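Local coordinates for protein aminopeptidase C (Lactobacillus rhamnosus, PDB 4K7C) that probably removes residues from the N-termini of peptides, as a cysteine aminopeptidase of the papain-like, bleomycin hydrolase type, at residues Gln137-Gln141 and Met442-Ala446; Cys70-Ala74 and His364-Leu368; Ser319-Gln323 and Gly358-Met362. One frame throughout, in Å; residues are numbered along the deposited sequence. Where two conformers were deposited one is given.

Contact 1. Residues Gln137-Gln141 and Met442-Ala446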
loop_
_atom_site.group_PDB
_atom_site.type_symbol
_atom_site.label_atom_id
_atom_site.label_comp_id
_atom_site.label_asym_id
_atom_site.label_seq_id
_atom_site.Cartn_x
_atom_site.Cartn_y
_atom_site.Cartn_z
ATOM N N GLN A 137 10.022 -30.652 -15.106
ATOM C CA GLN A 137 10.105 -29.280 -14.656
ATOM C C GLN A 137 9.572 -28.366 -15.735
ATOM O O GLN A 137 9.275 -28.793 -16.845
ATOM C CB GLN A 137 11.563 -28.951 -14.316
ATOM C CG GLN A 137 12.553 -29.096 -15.469
ATOM C CD GLN A 137 14.003 -28.852 -15.052
ATOM O OE1 GLN A 137 14.349 -27.757 -14.729
ATOM N NE2 GLN A 137 14.844 -29.892 -15.090
ATOM N N ASP A 138 9.470 -27.093 -15.416
ATOM C CA ASP A 138 8.995 -26.079 -16.388
ATOM C C ASP A 138 9.904 -25.830 -17.552
ATOM O O ASP A 138 9.401 -25.550 -18.625
ATOM C CB ASP A 138 8.677 -24.725 -15.729
ATOM C CG ASP A 138 7.432 -24.743 -14.835
ATOM O OD1 ASP A 138 6.734 -25.768 -14.622
ATOM O OD2 ASP A 138 7.143 -23.673 -14.216
ATOM N N GLY A 139 11.236 -25.868 -17.344
ATOM C CA GLY A 139 12.159 -25.495 -18.357
ATOM C C GLY A 139 12.342 -26.440 -19.543
ATOM O O GLY A 139 12.012 -27.650 -19.487
ATOM N N GLY A 140 13.087 -25.917 -20.513
ATOM C CA GLY A 140 13.412 -26.700 -21.687
ATOM C C GLY A 140 14.481 -26.096 -22.573
ATOM O O GLY A 140 15.283 -25.235 -22.161
ATOM N N GLN A 141 14.566 -26.624 -23.793
ATOM C CA GLN A 141 15.487 -26.148 -24.792
ATOM C C GLN A 141 14.734 -26.016 -26.131
ATOM O O GLN A 141 13.626 -26.570 -26.298
ATOM C CB GLN A 141 16.689 -27.135 -24.875
ATOM C CG GLN A 141 17.329 -27.451 -23.539
ATOM C CD GLN A 141 18.755 -27.990 -23.622
ATOM O OE1 GLN A 141 19.378 -27.982 -24.682
ATOM N NE2 GLN A 141 19.282 -28.424 -22.504
HETATM N N MSE A 442 25.106 -28.524 -20.512
HETATM C CA MSE A 442 24.266 -28.171 -21.667
HETATM C C MSE A 442 22.958 -28.944 -21.741
HETATM O O MSE A 442 22.205 -28.805 -22.729
HETATM C CB MSE A 442 25.117 -28.497 -22.914
HETATM C CG MSE A 442 26.298 -27.522 -23.138
HETATM SE SE MSE A 442 25.985 -25.646 -23.300
HETATM C CE MSE A 442 26.787 -25.102 -21.593
ATOM N N GLY A 443 22.777 -29.868 -20.805
ATOM C CA GLY A 443 21.483 -30.517 -20.516
ATOM C C GLY A 443 20.563 -29.661 -19.638
ATOM O O GLY A 443 19.404 -30.084 -19.314
ATOM N N ALA A 444 21.104 -28.505 -19.192
ATOM C CA ALA A 444 20.346 -27.531 -18.392
ATOM C C ALA A 444 19.125 -27.151 -19.231
ATOM O O ALA A 444 19.173 -27.002 -20.487
ATOM C CB ALA A 444 21.153 -26.284 -18.060
ATOM N N LEU A 445 18.026 -27.110 -18.497
ATOM C CA LEU A 445 16.760 -26.709 -19.023
ATOM C C LEU A 445 16.491 -25.317 -18.419
ATOM O O LEU A 445 16.544 -25.087 -17.168
ATOM C CB LEU A 445 15.669 -27.686 -18.577
ATOM C CG LEU A 445 15.735 -29.168 -18.925
ATOM C CD1 LEU A 445 14.411 -29.870 -18.609
ATOM C CD2 LEU A 445 16.083 -29.379 -20.382
ATOM N N ALA A 446 16.172 -24.406 -19.312
ATOM C CA ALA A 446 15.921 -23.028 -18.958
ATOM C C ALA A 446 14.460 -22.697 -19.052
ATOM O O ALA A 446 13.850 -21.796 -18.457
ATOM C CB ALA A 446 16.642 -22.198 -19.982
ATOM O OXT ALA A 446 13.832 -23.214 -19.954
HETATM O O HOH W 1 17.925 -28.488 -15.559
#

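Contact 2. Residues Cys70-Ala74 and His364-Leu368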
loop_
_atom_site.group_PDB
_atom_site.type_symbol
_atom_site.label_atom_id
_atom_site.label_comp_id
_atom_site.label_asym_id
_atom_site.label_seq_id
_atom_site.Cartn_x
_atom_site.Cartn_y
_atom_site.Cartn_z
ATOM N N CYS A 70 10.550 -19.655 -19.469
ATOM C CA CYS A 70 11.275 -18.661 -20.288
ATOM C C CYS A 70 11.499 -19.176 -21.721
ATOM O O CYS A 70 11.147 -18.494 -22.661
ATOM C CB CYS A 70 12.585 -18.293 -19.619
ATOM S SG CYS A 70 13.614 -19.731 -19.561
ATOM N N TRP A 71 11.923 -20.437 -21.852
ATOM C CA TRP A 71 12.248 -21.052 -23.160
ATOM C C TRP A 71 11.071 -20.984 -24.137
ATOM O O TRP A 71 11.253 -20.671 -25.283
ATOM C CB TRP A 71 12.704 -22.481 -22.974
ATOM C CG TRP A 71 11.676 -23.446 -22.367
ATOM C CD1 TRP A 71 11.080 -23.384 -21.121
ATOM C CD2 TRP A 71 11.173 -24.637 -22.982
ATOM N NE1 TRP A 71 10.231 -24.428 -20.952
ATOM C CE2 TRP A 71 10.306 -25.246 -22.053
ATOM C CE3 TRP A 71 11.377 -25.242 -24.210
ATOM C CZ2 TRP A 71 9.661 -26.443 -22.323
ATOM C CZ3 TRP A 71 10.746 -26.461 -24.466
ATOM C CH2 TRP A 71 9.919 -27.034 -23.545
HETATM N N MSE A 72 9.865 -21.203 -23.613
HETATM C CA MSE A 72 8.625 -21.118 -24.396
HETATM C C MSE A 72 8.253 -19.699 -24.768
HETATM O O MSE A 72 7.933 -19.395 -25.888
HETATM C CB MSE A 72 7.424 -21.689 -23.637
HETATM C CG MSE A 72 7.580 -23.035 -23.087
HETATM SE SE MSE A 72 5.893 -23.444 -22.155
HETATM C CE MSE A 72 6.702 -25.145 -21.742
ATOM N N PHE A 73 8.318 -18.805 -23.788
ATOM C CA PHE A 73 8.053 -17.389 -24.004
ATOM C C PHE A 73 8.993 -16.846 -25.054
ATOM O O PHE A 73 8.547 -16.143 -25.993
ATOM C CB PHE A 73 8.132 -16.561 -22.684
ATOM C CG PHE A 73 6.846 -16.605 -21.896
ATOM C CD1 PHE A 73 6.011 -15.493 -21.845
ATOM C CD2 PHE A 73 6.473 -17.721 -21.252
ATOM C CE1 PHE A 73 4.828 -15.522 -21.161
ATOM C CE2 PHE A 73 5.278 -17.790 -20.544
ATOM C CZ PHE A 73 4.429 -16.691 -20.543
ATOM N N ALA A 74 10.276 -17.201 -24.930
ATOM C CA ALA A 74 11.266 -16.709 -25.877
ATOM C C ALA A 74 11.052 -17.265 -27.294
ATOM O O ALA A 74 11.061 -16.531 -28.284
ATOM C CB ALA A 74 12.653 -16.998 -25.399
ATOM N N HIS A 364 18.287 -19.390 -18.252
ATOM C CA HIS A 364 17.188 -18.524 -18.738
ATOM C C HIS A 364 17.326 -18.323 -20.263
ATOM O O HIS A 364 18.403 -18.170 -20.816
ATOM C CB HIS A 364 17.222 -17.182 -17.976
ATOM C CG HIS A 364 16.028 -16.294 -18.209
ATOM N ND1 HIS A 364 14.725 -16.761 -18.159
ATOM C CD2 HIS A 364 15.936 -14.961 -18.467
ATOM C CE1 HIS A 364 13.885 -15.757 -18.403
ATOM N NE2 HIS A 364 14.597 -14.656 -18.584
ATOM N N ALA A 365 16.200 -18.318 -20.948
ATOM C CA ALA A 365 16.141 -18.115 -22.407
ATOM C C ALA A 365 15.499 -16.732 -22.584
ATOM O O ALA A 365 14.463 -16.417 -21.931
ATOM C CB ALA A 365 15.218 -19.177 -23.080
HETATM N N MSE A 366 16.053 -15.977 -23.504
HETATM C CA MSE A 366 15.542 -14.668 -23.899
HETATM C C MSE A 366 15.743 -14.568 -25.410
HETATM O O MSE A 366 16.086 -15.529 -26.070
HETATM C CB MSE A 366 16.163 -13.510 -23.066
HETATM C CG MSE A 366 15.875 -13.694 -21.568
HETATM SE SE MSE A 366 16.741 -12.276 -20.487
HETATM C CE MSE A 366 18.604 -12.852 -20.666
ATOM N N VAL A 367 15.552 -13.358 -25.953
ATOM C CA VAL A 367 15.625 -13.089 -27.355
ATOM C C VAL A 367 16.492 -11.816 -27.590
ATOM O O VAL A 367 16.270 -10.775 -26.973
ATOM C CB VAL A 367 14.179 -12.936 -27.964
ATOM C CG1 VAL A 367 14.258 -12.524 -29.446
ATOM C CG2 VAL A 367 13.348 -14.148 -27.772
ATOM N N LEU A 368 17.475 -11.953 -28.473
ATOM C CA LEU A 368 18.189 -10.797 -29.038
ATOM C C LEU A 368 17.349 -10.121 -30.088
ATOM O O LEU A 368 16.900 -10.784 -31.046
ATOM C CB LEU A 368 19.546 -11.215 -29.671
ATOM C CG LEU A 368 20.355 -12.105 -28.701
ATOM C CD1 LEU A 368 21.500 -12.705 -29.449
ATOM C CD2 LEU A 368 20.962 -11.318 -27.515
#

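Contact 3. Residues Ser319-Gln323 and Gly358-Met362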
loop_
_atom_site.group_PDB
_atom_site.type_symbol
_atom_site.label_atom_id
_atom_site.label_comp_id
_atom_site.label_asym_id
_atom_site.label_seq_id
_atom_site.Cartn_x
_atom_site.Cartn_y
_atom_site.Cartn_z
ATOM N N SER A 319 21.297 -18.212 -21.626
ATOM C CA SER A 319 22.356 -17.561 -20.831
ATOM C C SER A 319 22.200 -17.858 -19.327
ATOM O O SER A 319 21.178 -18.407 -18.855
ATOM C CB SER A 319 22.367 -16.034 -21.044
ATOM O OG SER A 319 21.207 -15.400 -20.554
ATOM N N ASP A 320 23.205 -17.449 -18.560
ATOM C CA ASP A 320 23.098 -17.527 -17.086
ATOM C C ASP A 320 22.771 -16.132 -16.602
ATOM O O ASP A 320 23.658 -15.360 -16.280
ATOM C CB ASP A 320 24.411 -18.037 -16.518
ATOM C CG ASP A 320 24.380 -18.365 -15.063
ATOM O OD1 ASP A 320 23.438 -18.005 -14.372
ATOM O OD2 ASP A 320 25.351 -19.041 -14.587
ATOM N N VAL A 321 21.469 -15.806 -16.520
ATOM C CA VAL A 321 21.051 -14.440 -16.344
ATOM C C VAL A 321 21.382 -13.907 -14.939
ATOM O O VAL A 321 21.524 -12.711 -14.793
ATOM C CB VAL A 321 19.540 -14.334 -16.591
ATOM C CG1 VAL A 321 18.711 -14.972 -15.445
ATOM C CG2 VAL A 321 19.136 -12.918 -16.894
ATOM N N GLY A 322 21.531 -14.814 -13.977
ATOM C CA GLY A 322 21.898 -14.463 -12.586
ATOM C C GLY A 322 23.325 -14.037 -12.391
ATOM O O GLY A 322 23.625 -13.479 -11.386
ATOM N N GLN A 323 24.171 -14.257 -13.392
ATOM C CA GLN A 323 25.584 -13.792 -13.344
ATOM C C GLN A 323 25.681 -12.322 -13.664
ATOM O O GLN A 323 25.137 -11.860 -14.685
ATOM C CB GLN A 323 26.410 -14.549 -14.338
ATOM C CG GLN A 323 26.517 -16.021 -14.011
ATOM C CD GLN A 323 27.473 -16.359 -12.841
ATOM O OE1 GLN A 323 28.251 -15.518 -12.372
ATOM N NE2 GLN A 323 27.447 -17.589 -12.428
ATOM N N GLY A 358 30.768 -26.134 -12.088
ATOM C CA GLY A 358 29.402 -25.989 -11.526
ATOM C C GLY A 358 28.957 -24.586 -11.138
ATOM O O GLY A 358 27.894 -24.379 -10.518
ATOM N N GLU A 359 29.763 -23.620 -11.520
ATOM C CA GLU A 359 29.513 -22.230 -11.217
ATOM C C GLU A 359 28.466 -21.622 -12.179
ATOM O O GLU A 359 27.724 -20.773 -11.763
ATOM C CB GLU A 359 30.820 -21.457 -11.283
ATOM C CG GLU A 359 30.708 -19.908 -11.156
ATOM C CD GLU A 359 29.857 -19.397 -9.978
ATOM O OE1 GLU A 359 29.758 -20.072 -8.962
ATOM O OE2 GLU A 359 29.359 -18.261 -10.111
ATOM N N SER A 360 28.429 -22.060 -13.457
ATOM C CA SER A 360 27.556 -21.427 -14.442
ATOM C C SER A 360 27.050 -22.433 -15.422
ATOM O O SER A 360 27.731 -23.395 -15.702
ATOM C CB SER A 360 28.274 -20.309 -15.186
ATOM O OG SER A 360 27.431 -19.445 -15.944
ATOM N N LEU A 361 25.900 -22.156 -16.008
ATOM C CA LEU A 361 25.255 -23.000 -17.046
ATOM C C LEU A 361 24.043 -22.176 -17.531
ATOM O O LEU A 361 23.808 -21.061 -17.014
ATOM C CB LEU A 361 24.903 -24.398 -16.580
ATOM C CG LEU A 361 24.296 -24.619 -15.199
ATOM C CD1 LEU A 361 22.993 -23.901 -15.099
ATOM C CD2 LEU A 361 24.050 -26.075 -14.914
HETATM N N MSE A 362 23.353 -22.580 -18.613
HETATM C CA MSE A 362 22.136 -21.829 -19.039
HETATM C C MSE A 362 21.051 -22.015 -18.021
HETATM O O MSE A 362 20.770 -23.123 -17.618
HETATM C CB MSE A 362 21.536 -22.215 -20.428
HETATM C CG MSE A 362 20.079 -21.710 -20.591
HETATM SE SE MSE A 362 19.364 -22.272 -22.363
HETATM C CE MSE A 362 17.765 -21.272 -22.687
HETATM O O HOH W 2 30.816 -16.385 -11.866
#

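Contact 1. Residues Gln137-Gln141 and Met442-Ala446
Gly140 N donates a nearly straight hydrogen bond of 2.9 Å to Ala446 OXT of the C-terminal carboxylate. Ala446 N returns a bond of 3.1 Å to Gly140 O, and the pair illustrates how papain-like peptidases take hold of a backbone in the cleft: a substrate residue there exchanges the same two bonds with a glycine. Here the guest is the enzyme's own C-terminus, consistent with the bleomycin hydrolase branch of the family, in which the tail fills part of the cleft and favours aminopeptidase action. Gly139 packs close against the tail, its CA 3.2 Å from Ala446 OXT. Leu445 spreads its two methyls over the loop, setting CD1 3.5 Å from Gln137 NE2, while its CD2 rests on Gln141 CG at 3.9 Å in the conformer described, one of two, the side chains at about a right angle. A water accepts from Leu445 N and, weakly, from Gln137 NE2. The Gln141 chain, extended beyond CG, follows the tail backward, and its OE1 is weakly bonded to His293. In that conformer its NE2 reaches Met442 O at 3.0 Å, with the acceptor close to its amide plane and the nitrogen 37° above the carbonyl plane.

Contact 2. Residues Cys70-Ala74 and His364-Leu368
Cys70 SG accepts the backbone N-H of Ala365 over 3.3 Å, at an N-H...S angle of 155°. In this conformer, one of two deposited, the sulfur occupies the position between backbone N and carbonyl carbon (chi1 64°), which turns it toward the strand. It lies 3.5 Å from His364 ND1 and meets the imidazole obliquely, neither squarely over the ring nor in its plane. The CB of His364 starts out away from the helix; with CG anti to the backbone N (chi1 -170°) the ring swings back until ND1 stands beside the cysteine.

Farther along the helix and strand the packing is made of small groups. Ala365 CB sits 3.5 Å from Trp71 CA and 4.1 Å from Ala74 CB, while Val367 CG2 comes 3.8 Å from Ala74 CB. Methyl groups on both sides let the axes of helix 70-74 and strand 364-368 run within 6.6 Å of each other, nearly parallel.

This is the papain-like arrangement, with a cysteine at the first turn of the helix of one half facing a histidine on a strand of the other, across the cleft between them. By analogy with the family, Cys70 and His364 are probably the catalytic pair, and Asn385 the third member of the triad.

Farther out, Asn385 OD1 is hydrogen-bonded to His364 NE2, fixing the rotation of the ring, and the indole of Trp387 meets the imidazole. On the helix side Trp71 NE1 is bonded to Asp138 O, and Trp71 O takes the indole N-H of Trp316, a residue of strand 315-319 whose side chain also touches Ala74 and Ala365.

Contact 3. Residues Ser319-Gln323 and Gly358-Met362
Glu359 OE2 receives Gln323 NE2 in a bond of 3.1 Å that is almost straight (173°). The acceptor lies in the plane of the glutamine amide, yet the nitrogen approaches from above the carboxylate, the two flat groups being turned 78° apart. A water closes a small ring by donating to Gln323 OE1 and to Glu359 OE2. The other carboxylate oxygen, Glu359 OE1, faces Arg181 of the second subunit in a salt bridge, which places this side of the contact at an interface.

Next in sequence, Ser360 donates from OG to Asp320 OD2 over 2.5 Å, on the anti lone pair of that oxygen. The same OG is also hydrogen-bonded to Tyr409 OH. Asp320 holds CG anti to its own N (chi1 -171°), which carries the carboxylate across to the serine. Leu361 N adds a weak, long bond of 3.5 Å to Asp320 OD2, and its carbonyl O lies 3.1 Å from Asp320 CB. At Met362 the two backbones draw nearest by CA position, with CA directing a C-H...O contact of 3.6 Å at Ser319 O.

The case illustrates how a single acidic side chain can organise two loops of a papain-like fold. Asp320 opens a type I turn closed by Gln323 N on Asp320 O, and Gln323 NE2 turns back to Asp320 OD2 in a weak bond of 3.3 Å. Replacement of Asp320 by an alanine would probably leave the Ser360 hydroxyl and the Leu361 N-H without this acceptor and cost the Gln323 amide one weak tie.

One short and two weak donors on OD2 are consistent with an ionised Asp320, and the Gln323 amide, which donates to both acids, may partly screen the two like charges, whose oxygens Asp320 OD2 and Glu359 OE2 stand 6.1 Å apart.

Along the chain the segments come in the order 70-74, 137-141, 319-323, 358-362, 364-368 and 442-446, so contacts 1 and 2 cross, while contact 3 is nested inside both. Their centres form a compact triangle: 11 Å between contacts 1 and 2, 12 Å between 1 and 3, and 14 Å between 2 and 3. Contact 2 joins helix 70-87 to strand 364-374 at the probable active site; contact 1 lays the C-terminus beside it, and contact 3 ties together the loops that follow strand 315-319 and lead into strand 364-374. Probable bonds from Trp71 NE1 to Asp138 O and Ser319 N to His364 O, with Ala444 beside Leu361, join cleft, tail and a subunit-facing loop.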